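Local coordinates for protein vibralactone Cyclase (Boreostereum vibrans, PDB 6KD0) that catalyses the cyclization that forms the fused bicyclic beta-lactone of vibralactone, acting as a member of the alpha/beta hydrolase family, at residues P33-E36 and A37-F41; L58-E61 and D62-R65; V242-F245 and N246-N250. All coordinates share one frame; numbering follows the deposited sequence.

Contact 1 (P33-E36 and A37-F41)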
ATOM      1  N   PRO A  33      -1.338 -18.242 -15.025  1.00 23.83           N
ATOM      2  CA  PRO A  33      -0.144 -18.727 -14.334  1.00 27.08           C
ATOM      3  C   PRO A  33      -0.456 -19.116 -12.901  1.00 23.62           C
ATOM      4  O   PRO A  33      -1.224 -18.421 -12.217  1.00 22.84           O
ATOM      5  CB  PRO A  33       0.808 -17.521 -14.380  1.00 24.46           C
ATOM      6  CG  PRO A  33       0.314 -16.682 -15.498  1.00 27.35           C
ATOM      7  CD  PRO A  33      -1.161 -16.887 -15.580  1.00 25.75           C
ATOM      8  N   PRO A  34       0.127 -20.209 -12.412  1.00 22.44           N
ATOM      9  CA  PRO A  34      -0.107 -20.641 -11.028  1.00 25.42           C
ATOM     10  C   PRO A  34       0.643 -19.746 -10.047  1.00 22.70           C
ATOM     11  O   PRO A  34       1.507 -18.956 -10.427  1.00 23.03           O
ATOM     12  CB  PRO A  34       0.445 -22.069 -11.002  1.00 26.58           C
ATOM     13  CG  PRO A  34       1.522 -22.067 -12.063  1.00 26.31           C
ATOM     14  CD  PRO A  34       1.104 -21.066 -13.113  1.00 27.23           C
ATOM     15  N   LEU A  35       0.293 -19.890  -8.762  1.00 20.14           N
ATOM     16  CA  LEU A  35       0.853 -19.012  -7.735  1.00 25.18           C
ATOM     17  C   LEU A  35       2.378 -19.034  -7.731  1.00 24.47           C
ATOM     18  O   LEU A  35       3.026 -17.980  -7.613  1.00 20.48           O
ATOM     19  CB  LEU A  35       0.321 -19.400  -6.351  1.00 23.13           C
ATOM     20  CG  LEU A  35       0.792 -18.483  -5.220  1.00 22.49           C
ATOM     21  CD1 LEU A  35       0.574 -16.999  -5.546  1.00 20.41           C
ATOM     22  CD2 LEU A  35       0.082 -18.857  -3.952  1.00 23.02           C
ATOM     23  N   GLU A  36       2.978 -20.222  -7.871  1.00 23.83           N
ATOM     24  CA  GLU A  36       4.437 -20.300  -7.831  1.00 23.42           C
ATOM     25  C   GLU A  36       5.068 -19.521  -8.974  1.00 23.69           C
ATOM     26  O   GLU A  36       6.108 -18.885  -8.783  1.00 24.53           O
ATOM     27  CB  GLU A  36       4.916 -21.749  -7.853  1.00 25.04           C
ATOM     28  CG  GLU A  36       4.613 -22.502  -9.128  1.00 30.36           C
ATOM     29  CD  GLU A  36       3.324 -23.312  -9.040  1.00 39.27           C
ATOM     30  OE1 GLU A  36       3.185 -24.263  -9.851  1.00 30.12           O
ATOM     31  OE2 GLU A  36       2.455 -22.992  -8.178  1.00 39.70           O
ATOM     32  N   ALA A  37       4.421 -19.498 -10.144  1.00 25.30           N
ATOM     33  CA  ALA A  37       4.952 -18.720 -11.260  1.00 26.51           C
ATOM     34  C   ALA A  37       4.814 -17.223 -11.011  1.00 24.85           C
ATOM     35  O   ALA A  37       5.676 -16.442 -11.430  1.00 21.79           O
ATOM     36  CB  ALA A  37       4.261 -19.115 -12.564  1.00 22.86           C
ATOM     37  N   ARG A  38       3.756 -16.797 -10.317  1.00 22.23           N
ATOM     38  CA  ARG A  38       3.606 -15.374 -10.007  1.00 23.83           C
ATOM     39  C   ARG A  38       4.635 -14.915  -8.969  1.00 19.62           C
ATOM     40  O   ARG A  38       5.254 -13.847  -9.114  1.00 20.45           O
ATOM     41  CB  ARG A  38       2.174 -15.120  -9.522  1.00 22.34           C
ATOM     42  CG  ARG A  38       1.124 -15.330 -10.609  1.00 22.00           C
ATOM     43  CD  ARG A  38      -0.280 -15.570 -10.038  1.00 23.25           C
ATOM     44  NE  ARG A  38      -1.255 -15.862 -11.091  1.00 22.60           N
ATOM     45  CZ  ARG A  38      -1.879 -14.943 -11.830  1.00 25.74           C
ATOM     46  NH1 ARG A  38      -1.649 -13.645 -11.641  1.00 21.55           N
ATOM     47  NH2 ARG A  38      -2.747 -15.329 -12.760  1.00 27.07           N
ATOM     48  N   ARG A  39       4.832 -15.709  -7.919  1.00 19.54           N
ATOM     49  CA  ARG A  39       5.892 -15.419  -6.959  1.00 20.83           C
ATOM     50  C   ARG A  39       7.257 -15.372  -7.648  1.00 24.83           C
ATOM     51  O   ARG A  39       8.057 -14.449  -7.414  1.00 22.97           O
ATOM     52  CB  ARG A  39       5.875 -16.460  -5.849  1.00 21.92           C
ATOM     53  CG  ARG A  39       4.664 -16.343  -4.935  1.00 19.82           C
ATOM     54  CD  ARG A  39       4.532 -17.514  -3.939  1.00 24.21           C
ATOM     55  NE  ARG A  39       3.544 -17.206  -2.906  1.00 18.82           N
ATOM     56  CZ  ARG A  39       3.018 -18.079  -2.048  1.00 22.48           C
ATOM     57  NH1 ARG A  39       3.378 -19.363  -2.077  1.00 23.69           N
ATOM     58  NH2 ARG A  39       2.134 -17.656  -1.147  1.00 20.45           N
ATOM     59  N   ALA A  40       7.533 -16.357  -8.517  1.00 22.35           N
ATOM     60  CA  ALA A  40       8.812 -16.389  -9.227  1.00 21.87           C
ATOM     61  C   ALA A  40       8.957 -15.202 -10.162  1.00 23.38           C
ATOM     62  O   ALA A  40      10.075 -14.728 -10.395  1.00 23.55           O
ATOM     63  CB  ALA A  40       8.955 -17.692 -10.017  1.00 27.05           C
ATOM     64  N   PHE A  41       7.843 -14.729 -10.736  1.00 20.51           N
ATOM     65  CA  PHE A  41       7.909 -13.597 -11.655  1.00 21.59           C
ATOM     66  C   PHE A  41       8.314 -12.335 -10.917  1.00 21.81           C
ATOM     67  O   PHE A  41       9.104 -11.517 -11.427  1.00 20.99           O
ATOM     68  CB  PHE A  41       6.554 -13.392 -12.340  1.00 22.26           C
ATOM     69  CG  PHE A  41       6.538 -12.246 -13.335  1.00 27.41           C
ATOM     70  CD1 PHE A  41       7.301 -12.305 -14.500  1.00 29.90           C
ATOM     71  CD2 PHE A  41       5.760 -11.121 -13.107  1.00 25.01           C
ATOM     72  CE1 PHE A  41       7.291 -11.261 -15.410  1.00 31.42           C
ATOM     73  CE2 PHE A  41       5.740 -10.069 -14.028  1.00 29.68           C
ATOM     74  CZ  PHE A  41       6.507 -10.139 -15.172  1.00 27.39           C
TER
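Arg38 reaches back to Pro33 because its CG stands anti to its own carbonyl carbon (chi1 -67°) and the chain then runs extended to NE. Crossing the proline ring at about a right angle, it places NE 2.8 Å from Pro33 O in a hydrogen bond whose donor sits above the carbonyl plane rather than on a lone pair. Pro33 CG lies over one face of the guanidinium, and NH1 goes on to a salt bridge with Glu241. One residue after Arg38, Arg39 pairs with Leu35: Leu35 turns CG away from its backbone N (chi1 -177°), which carries CD2 over the centre of the Arg39 guanidinium, 3.6 Å from CZ. That apolar lid covers one face, while the N-H groups of Arg39 serve Ala107 O and the carboxylate of Glu139. In the backbone, Pro34 O accepts Arg38 N at 3.1 Å and, weakly, Ala37 N, and Leu35 O takes Arg39 N in an almost straight bond. Pro34 CD rests 3.8 Å from Ala37 CB. A proline at the N-cap, its carbonyl opening the backbone ladder and an arginine folded back over the residue before it, marks this as the N-terminal start of an alpha-helix.

Contact 2 (L58-E61 and D62-R65)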
ATOM      1  N   LEU A  58      19.869   5.586  -5.852  1.00 24.58           N
ATOM      2  CA  LEU A  58      20.061   5.280  -4.440  1.00 26.45           C
ATOM      3  C   LEU A  58      20.946   6.351  -3.802  1.00 29.10           C
ATOM      4  O   LEU A  58      21.886   6.839  -4.444  1.00 25.84           O
ATOM      5  CB  LEU A  58      20.708   3.909  -4.261  1.00 26.22           C
ATOM      6  CG  LEU A  58      19.913   2.625  -4.521  1.00 29.97           C
ATOM      7  CD1 LEU A  58      20.801   1.419  -4.246  1.00 32.92           C
ATOM      8  CD2 LEU A  58      18.656   2.539  -3.675  1.00 24.21           C
ATOM      9  N   PRO A  59      20.684   6.738  -2.554  1.00 28.26           N
ATOM     10  CA  PRO A  59      21.612   7.639  -1.868  1.00 27.56           C
ATOM     11  C   PRO A  59      22.945   6.953  -1.618  1.00 30.30           C
ATOM     12  O   PRO A  59      23.053   5.723  -1.558  1.00 27.00           O
ATOM     13  CB  PRO A  59      20.909   7.972  -0.544  1.00 26.08           C
ATOM     14  CG  PRO A  59      19.765   7.015  -0.401  1.00 24.80           C
ATOM     15  CD  PRO A  59      19.550   6.314  -1.709  1.00 24.56           C
ATOM     16  N   SER A  60      23.974   7.788  -1.461  1.00 27.16           N
ATOM     17  CA  SER A  60      25.271   7.327  -0.979  1.00 31.39           C
ATOM     18  C   SER A  60      25.089   6.494   0.276  1.00 28.42           C
ATOM     19  O   SER A  60      24.183   6.744   1.075  1.00 29.24           O
ATOM     20  CB  SER A  60      26.177   8.523  -0.672  1.00 32.74           C
ATOM     21  OG  SER A  60      26.107   9.491  -1.688  1.00 44.10           O
ATOM     22  N   GLU A  61      25.953   5.497   0.443  1.00 26.46           N
ATOM     23  CA  GLU A  61      25.809   4.569   1.557  1.00 33.59           C
ATOM     24  C   GLU A  61      26.043   5.239   2.899  1.00 31.55           C
ATOM     25  O   GLU A  61      25.608   4.708   3.923  1.00 33.00           O
ATOM     26  CB  GLU A  61      26.761   3.383   1.381  1.00 36.15           C
ATOM     27  CG  GLU A  61      26.403   2.494   0.191  1.00 43.25           C
ATOM     28  CD  GLU A  61      27.378   1.342  -0.011  1.00 56.37           C
ATOM     29  OE1 GLU A  61      28.484   1.379   0.583  1.00 52.95           O
ATOM     30  OE2 GLU A  61      27.034   0.409  -0.777  1.00 50.86           O
ATOM     31  N   ASP A  62      26.706   6.397   2.921  1.00 34.25           N
ATOM     32  CA  ASP A  62      26.887   7.119   4.174  1.00 36.70           C
ATOM     33  C   ASP A  62      25.606   7.783   4.662  1.00 32.07           C
ATOM     34  O   ASP A  62      25.549   8.211   5.821  1.00 30.58           O
ATOM     35  CB  ASP A  62      27.960   8.190   4.010  1.00 32.97           C
ATOM     36  CG  ASP A  62      27.664   9.120   2.857  1.00 34.43           C
ATOM     37  OD1 ASP A  62      27.815   8.674   1.703  1.00 35.14           O
ATOM     38  OD2 ASP A  62      27.249  10.272   3.095  1.00 39.00           O
ATOM     39  N   ARG A  63      24.587   7.898   3.814  1.00 27.19           N
ATOM     40  CA  ARG A  63      23.431   8.728   4.122  1.00 28.10           C
ATOM     41  C   ARG A  63      22.282   7.949   4.751  1.00 27.29           C
ATOM     42  O   ARG A  63      21.281   8.556   5.152  1.00 26.59           O
ATOM     43  CB  ARG A  63      22.955   9.433   2.850  1.00 30.45           C
ATOM     44  CG  ARG A  63      23.961  10.467   2.315  1.00 33.22           C
ATOM     45  CD  ARG A  63      23.376  11.273   1.170  1.00 30.97           C
ATOM     46  NE  ARG A  63      22.360  12.218   1.623  1.00 34.81           N
ATOM     47  CZ  ARG A  63      22.614  13.447   2.059  1.00 29.23           C
ATOM     48  NH1 ARG A  63      23.862  13.891   2.107  1.00 32.99           N
ATOM     49  NH2 ARG A  63      21.621  14.225   2.454  1.00 30.25           N
ATOM     50  N   TYR A  64      22.396   6.631   4.850  1.00 26.33           N
ATOM     51  CA  TYR A  64      21.361   5.844   5.506  1.00 25.77           C
ATOM     52  C   TYR A  64      21.979   4.537   5.968  1.00 24.98           C
ATOM     53  O   TYR A  64      23.014   4.105   5.463  1.00 26.16           O
ATOM     54  CB  TYR A  64      20.182   5.573   4.565  1.00 23.59           C
ATOM     55  CG  TYR A  64      20.546   4.604   3.468  1.00 24.94           C
ATOM     56  CD1 TYR A  64      21.176   5.050   2.314  1.00 26.73           C
ATOM     57  CD2 TYR A  64      20.295   3.238   3.594  1.00 24.72           C
ATOM     58  CE1 TYR A  64      21.531   4.166   1.312  1.00 27.07           C
ATOM     59  CE2 TYR A  64      20.650   2.346   2.597  1.00 22.94           C
ATOM     60  CZ  TYR A  64      21.258   2.818   1.460  1.00 25.91           C
ATOM     61  OH  TYR A  64      21.625   1.947   0.455  1.00 25.84           O
ATOM     62  N   ARG A  65      21.311   3.889   6.914  1.00 23.08           N
ATOM     63  CA  ARG A  65      21.690   2.540   7.297  1.00 28.86           C
ATOM     64  C   ARG A  65      20.427   1.711   7.435  1.00 27.33           C
ATOM     65  O   ARG A  65      19.318   2.239   7.588  1.00 25.61           O
ATOM     66  CB  ARG A  65      22.505   2.500   8.602  1.00 30.74           C
ATOM     67  CG  ARG A  65      21.761   3.040   9.807  1.00 27.72           C
ATOM     68  CD  ARG A  65      22.665   3.151  11.029  1.00 34.22           C
ATOM     69  NE  ARG A  65      21.910   3.612  12.193  1.00 36.32           N
ATOM     70  CZ  ARG A  65      21.313   2.796  13.055  1.00 36.97           C
ATOM     71  NH1 ARG A  65      21.398   1.483  12.877  1.00 33.72           N
ATOM     72  NH2 ARG A  65      20.634   3.291  14.088  1.00 30.82           N
TER
HETATM   73  O   HOH W   1      23.029   3.023  -1.433  1.00 31.15           O
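The Tyr64 ring has Pro59 O near its plane at one edge, 3.6 Å from CE1, and a water at the same level beside its hydroxyl. Ser60 O comes within 3.7 Å of Tyr64 CD1. The ring of Pro59 crosses the tyrosine at about a right angle and presses CG to within 3.6 Å of Tyr64 CD1, an apolar touch beside the carbonyl's approach to the ring edge. Tyr64 is brought back over the turn by its first torsion (chi1 70°), which sets CG between the backbone N and the carbonyl carbon. The water closes the ring of contacts: it donates to Pro59 O at 2.7 Å and is hydrogen-bonded to Tyr64 OH at 2.6 Å, so the carbonyl and the phenol are joined through it. That hydroxyl is also bonded to Arg119 on helix 115-125. In the backbone, Arg63 N donates to Ser60 O at 3.0 Å with an N-H...O angle of 163°, approaching from well above the carbonyl plane, and thereby fastens the turn that leads into strand 64-73. The side chain of Arg63 leaves the turn for helix 115-125, where NE forms a salt bridge with Asp123. The chemistry implies a turn held mainly by polar links: one backbone bond, one water and a phenol that the nearby Arg119 charge would probably polarise, with Pro59 against Tyr64 as the main apolar share.

Contact 3 (V242-F245 and N246-N250)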
ATOM      1  N   VAL A 242      -8.707 -10.846  -9.401  1.00 20.16           N
ATOM      2  CA  VAL A 242      -9.222 -10.282  -8.155  1.00 19.07           C
ATOM      3  C   VAL A 242      -9.971 -11.354  -7.364  1.00 19.88           C
ATOM      4  O   VAL A 242      -9.722 -11.572  -6.162  1.00 18.46           O
ATOM      5  CB  VAL A 242     -10.105  -9.059  -8.460  1.00 17.90           C
ATOM      6  CG1 VAL A 242     -10.912  -8.652  -7.224  1.00 20.04           C
ATOM      7  CG2 VAL A 242      -9.224  -7.893  -8.940  1.00 19.41           C
ATOM      8  N   TYR A 243     -10.899 -12.044  -8.036  1.00 18.88           N
ATOM      9  CA  TYR A 243     -11.662 -13.101  -7.371  1.00 21.33           C
ATOM     10  C   TYR A 243     -10.750 -14.228  -6.889  1.00 20.03           C
ATOM     11  O   TYR A 243     -10.974 -14.813  -5.817  1.00 20.54           O
ATOM     12  CB  TYR A 243     -12.739 -13.645  -8.321  1.00 21.99           C
ATOM     13  CG  TYR A 243     -14.008 -12.826  -8.330  1.00 25.64           C
ATOM     14  CD1 TYR A 243     -13.975 -11.470  -8.620  1.00 25.27           C
ATOM     15  CD2 TYR A 243     -15.239 -13.405  -8.033  1.00 27.04           C
ATOM     16  CE1 TYR A 243     -15.137 -10.699  -8.626  1.00 26.10           C
ATOM     17  CE2 TYR A 243     -16.405 -12.656  -8.036  1.00 31.62           C
ATOM     18  CZ  TYR A 243     -16.348 -11.304  -8.337  1.00 35.73           C
ATOM     19  OH  TYR A 243     -17.497 -10.542  -8.338  1.00 36.71           O
ATOM     20  N   TRP A 244      -9.709 -14.548  -7.663  1.00 17.58           N
ATOM     21  CA  TRP A 244      -8.810 -15.623  -7.245  1.00 18.75           C
ATOM     22  C   TRP A 244      -8.039 -15.238  -5.980  1.00 21.23           C
ATOM     23  O   TRP A 244      -7.881 -16.058  -5.070  1.00 20.47           O
ATOM     24  CB  TRP A 244      -7.873 -15.988  -8.401  1.00 18.22           C
ATOM     25  CG  TRP A 244      -6.922 -17.128  -8.145  1.00 22.14           C
ATOM     26  CD1 TRP A 244      -7.234 -18.451  -7.981  1.00 24.34           C
ATOM     27  CD2 TRP A 244      -5.497 -17.041  -8.085  1.00 21.88           C
ATOM     28  NE1 TRP A 244      -6.081 -19.188  -7.802  1.00 24.86           N
ATOM     29  CE2 TRP A 244      -5.004 -18.344  -7.862  1.00 23.09           C
ATOM     30  CE3 TRP A 244      -4.589 -15.981  -8.181  1.00 21.86           C
ATOM     31  CZ2 TRP A 244      -3.642 -18.617  -7.747  1.00 20.90           C
ATOM     32  CZ3 TRP A 244      -3.240 -16.256  -8.072  1.00 22.50           C
ATOM     33  CH2 TRP A 244      -2.780 -17.566  -7.855  1.00 24.28           C
ATOM     34  N   PHE A 245      -7.540 -13.995  -5.907  1.00 20.24           N
ATOM     35  CA  PHE A 245      -6.817 -13.564  -4.712  1.00 19.46           C
ATOM     36  C   PHE A 245      -7.737 -13.533  -3.488  1.00 18.75           C
ATOM     37  O   PHE A 245      -7.314 -13.875  -2.369  1.00 18.64           O
ATOM     38  CB  PHE A 245      -6.157 -12.193  -4.943  1.00 16.64           C
ATOM     39  CG  PHE A 245      -4.887 -12.246  -5.764  1.00 18.64           C
ATOM     40  CD1 PHE A 245      -3.769 -12.928  -5.308  1.00 19.57           C
ATOM     41  CD2 PHE A 245      -4.806 -11.580  -6.983  1.00 26.04           C
ATOM     42  CE1 PHE A 245      -2.593 -12.973  -6.072  1.00 21.93           C
ATOM     43  CE2 PHE A 245      -3.638 -11.621  -7.744  1.00 25.44           C
ATOM     44  CZ  PHE A 245      -2.536 -12.325  -7.288  1.00 22.00           C
ATOM     45  N   ASN A 246      -8.997 -13.112  -3.677  1.00 18.84           N
ATOM     46  CA  ASN A 246      -9.969 -13.173  -2.580  1.00 20.30           C
ATOM     47  C   ASN A 246     -10.169 -14.607  -2.112  1.00 20.58           C
ATOM     48  O   ASN A 246     -10.266 -14.877  -0.907  1.00 20.53           O
ATOM     49  CB  ASN A 246     -11.323 -12.585  -3.014  1.00 19.12           C
ATOM     50  CG  ASN A 246     -11.269 -11.091  -3.238  1.00 25.40           C
ATOM     51  OD1 ASN A 246     -10.530 -10.383  -2.580  1.00 27.43           O
ATOM     52  ND2 ASN A 246     -12.091 -10.601  -4.158  1.00 32.17           N
ATOM     53  N   GLU A 247     -10.263 -15.542  -3.060  1.00 21.55           N
ATOM     54  CA  GLU A 247     -10.412 -16.951  -2.713  1.00 20.75           C
ATOM     55  C   GLU A 247      -9.190 -17.496  -1.970  1.00 21.39           C
ATOM     56  O   GLU A 247      -9.330 -18.238  -0.994  1.00 19.02           O
ATOM     57  CB  GLU A 247     -10.668 -17.758  -3.988  1.00 24.91           C
ATOM     58  CG  GLU A 247     -10.800 -19.249  -3.729  1.00 32.59           C
ATOM     59  CD  GLU A 247     -11.077 -20.034  -4.990  1.00 45.58           C
ATOM     60  OE1 GLU A 247     -11.566 -21.178  -4.873  1.00 58.44           O
ATOM     61  OE2 GLU A 247     -10.809 -19.510  -6.094  1.00 47.42           O
ATOM     62  N   LEU A 248      -7.982 -17.151  -2.425  1.00 20.27           N
ATOM     63  CA  LEU A 248      -6.770 -17.604  -1.741  1.00 16.27           C
ATOM     64  C   LEU A 248      -6.738 -17.092  -0.306  1.00 18.57           C
ATOM     65  O   LEU A 248      -6.261 -17.783   0.608  1.00 18.26           O
ATOM     66  CB  LEU A 248      -5.528 -17.132  -2.494  1.00 18.38           C
ATOM     67  CG  LEU A 248      -5.190 -17.698  -3.876  1.00 21.67           C
ATOM     68  CD1 LEU A 248      -3.944 -16.997  -4.395  1.00 20.20           C
ATOM     69  CD2 LEU A 248      -4.969 -19.196  -3.817  1.00 23.89           C
ATOM     70  N   ALA A 249      -7.251 -15.880  -0.083  1.00 16.07           N
ATOM     71  CA  ALA A 249      -7.186 -15.307   1.257  1.00 19.35           C
ATOM     72  C   ALA A 249      -8.137 -16.018   2.224  1.00 19.43           C
ATOM     73  O   ALA A 249      -7.921 -15.986   3.445  1.00 18.04           O
ATOM     74  CB  ALA A 249      -7.491 -13.815   1.207  1.00 18.47           C
ATOM     75  N   ASN A 250      -9.200 -16.618   1.698  1.00 20.02           N
ATOM     76  CA  ASN A 250     -10.074 -17.514   2.448  1.00 20.96           C
ATOM     77  C   ASN A 250     -10.513 -16.958   3.808  1.00 23.67           C
ATOM     78  O   ASN A 250     -10.329 -17.613   4.837  1.00 22.29           O
ATOM     79  CB  ASN A 250      -9.377 -18.856   2.629  1.00 24.06           C
ATOM     80  CG  ASN A 250     -10.309 -19.936   3.143  1.00 29.37           C
ATOM     81  OD1 ASN A 250     -11.449 -20.015   2.722  1.00 29.47           O
ATOM     82  ND2 ASN A 250      -9.828 -20.750   4.065  1.00 32.91           N
TER
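Aromatic and apolar contacts dominate the side chains, and they centre on Trp244 and Leu248, one helical turn apart. Leu248 CD1 stands over a face of the indole, 3.6 Å from the centroid of the six-membered ring and only 7° off its normal, a well-formed CH-pi contact. Two torsions bring this about: Trp244 holds CG anti to its backbone N (chi1 -177°), whereas Leu248 holds CG anti to its carbonyl carbon (chi1 -68°). The same methyl also reaches Phe245, with 4.2 Å between Phe245 CD1 and Leu248 CD1, so one leucine branch serves two aromatic neighbours. Glu247 runs out extended past the five-membered-ring end of the tryptophan, OE2 4.2 Å from Trp244 CD1, its carboxylate plane nearly perpendicular to the indole.

These residues make up most of helix 239-249 in the alpha/beta hydrolase fold, through to its C-terminal end. Trp244 faces helix 35-54, where it packs on Leu35 and Arg38, and meets Phe32 edge-to-face. With an alanine here the indole is gone, and the Leu248 methyl would probably be left without its aromatic face, with a gap opened beside Leu35 and Arg38.

The polar bonds across the contact belong to the backbone. Asn246 N donates to Val242 O, Glu247 N to Tyr243 O at 2.9 Å, Leu248 N to Trp244 O and Ala249 N to Phe245 O at 3.0 Å, a regular alpha-helical ladder. Asn246 lies alongside Val242, ND2 coming 3.8 Å from Val242 CG1, and its side chain also packs on Trp106 and Pro214.

How the contacts relate
Contacts 1 and 3 sit on the same side of the protein, and they meet directly: Trp244 CZ3 lies 3.6 Å from Arg38 CD, so the start of helix 35-54 packs against helix 239-249. Contact 2 stands apart, its centre about 33 Å from that of contact 1 and about 39 Å from that of contact 3, across the chain's centre from the latter. Contact 3 is partly buried and relies on aromatic and aliphatic packing; contacts 1 and 2 are surface sites, one governed by arginines at a helix start, the other by a water and a backbone turn at the entry to an outermost strand of the sheet.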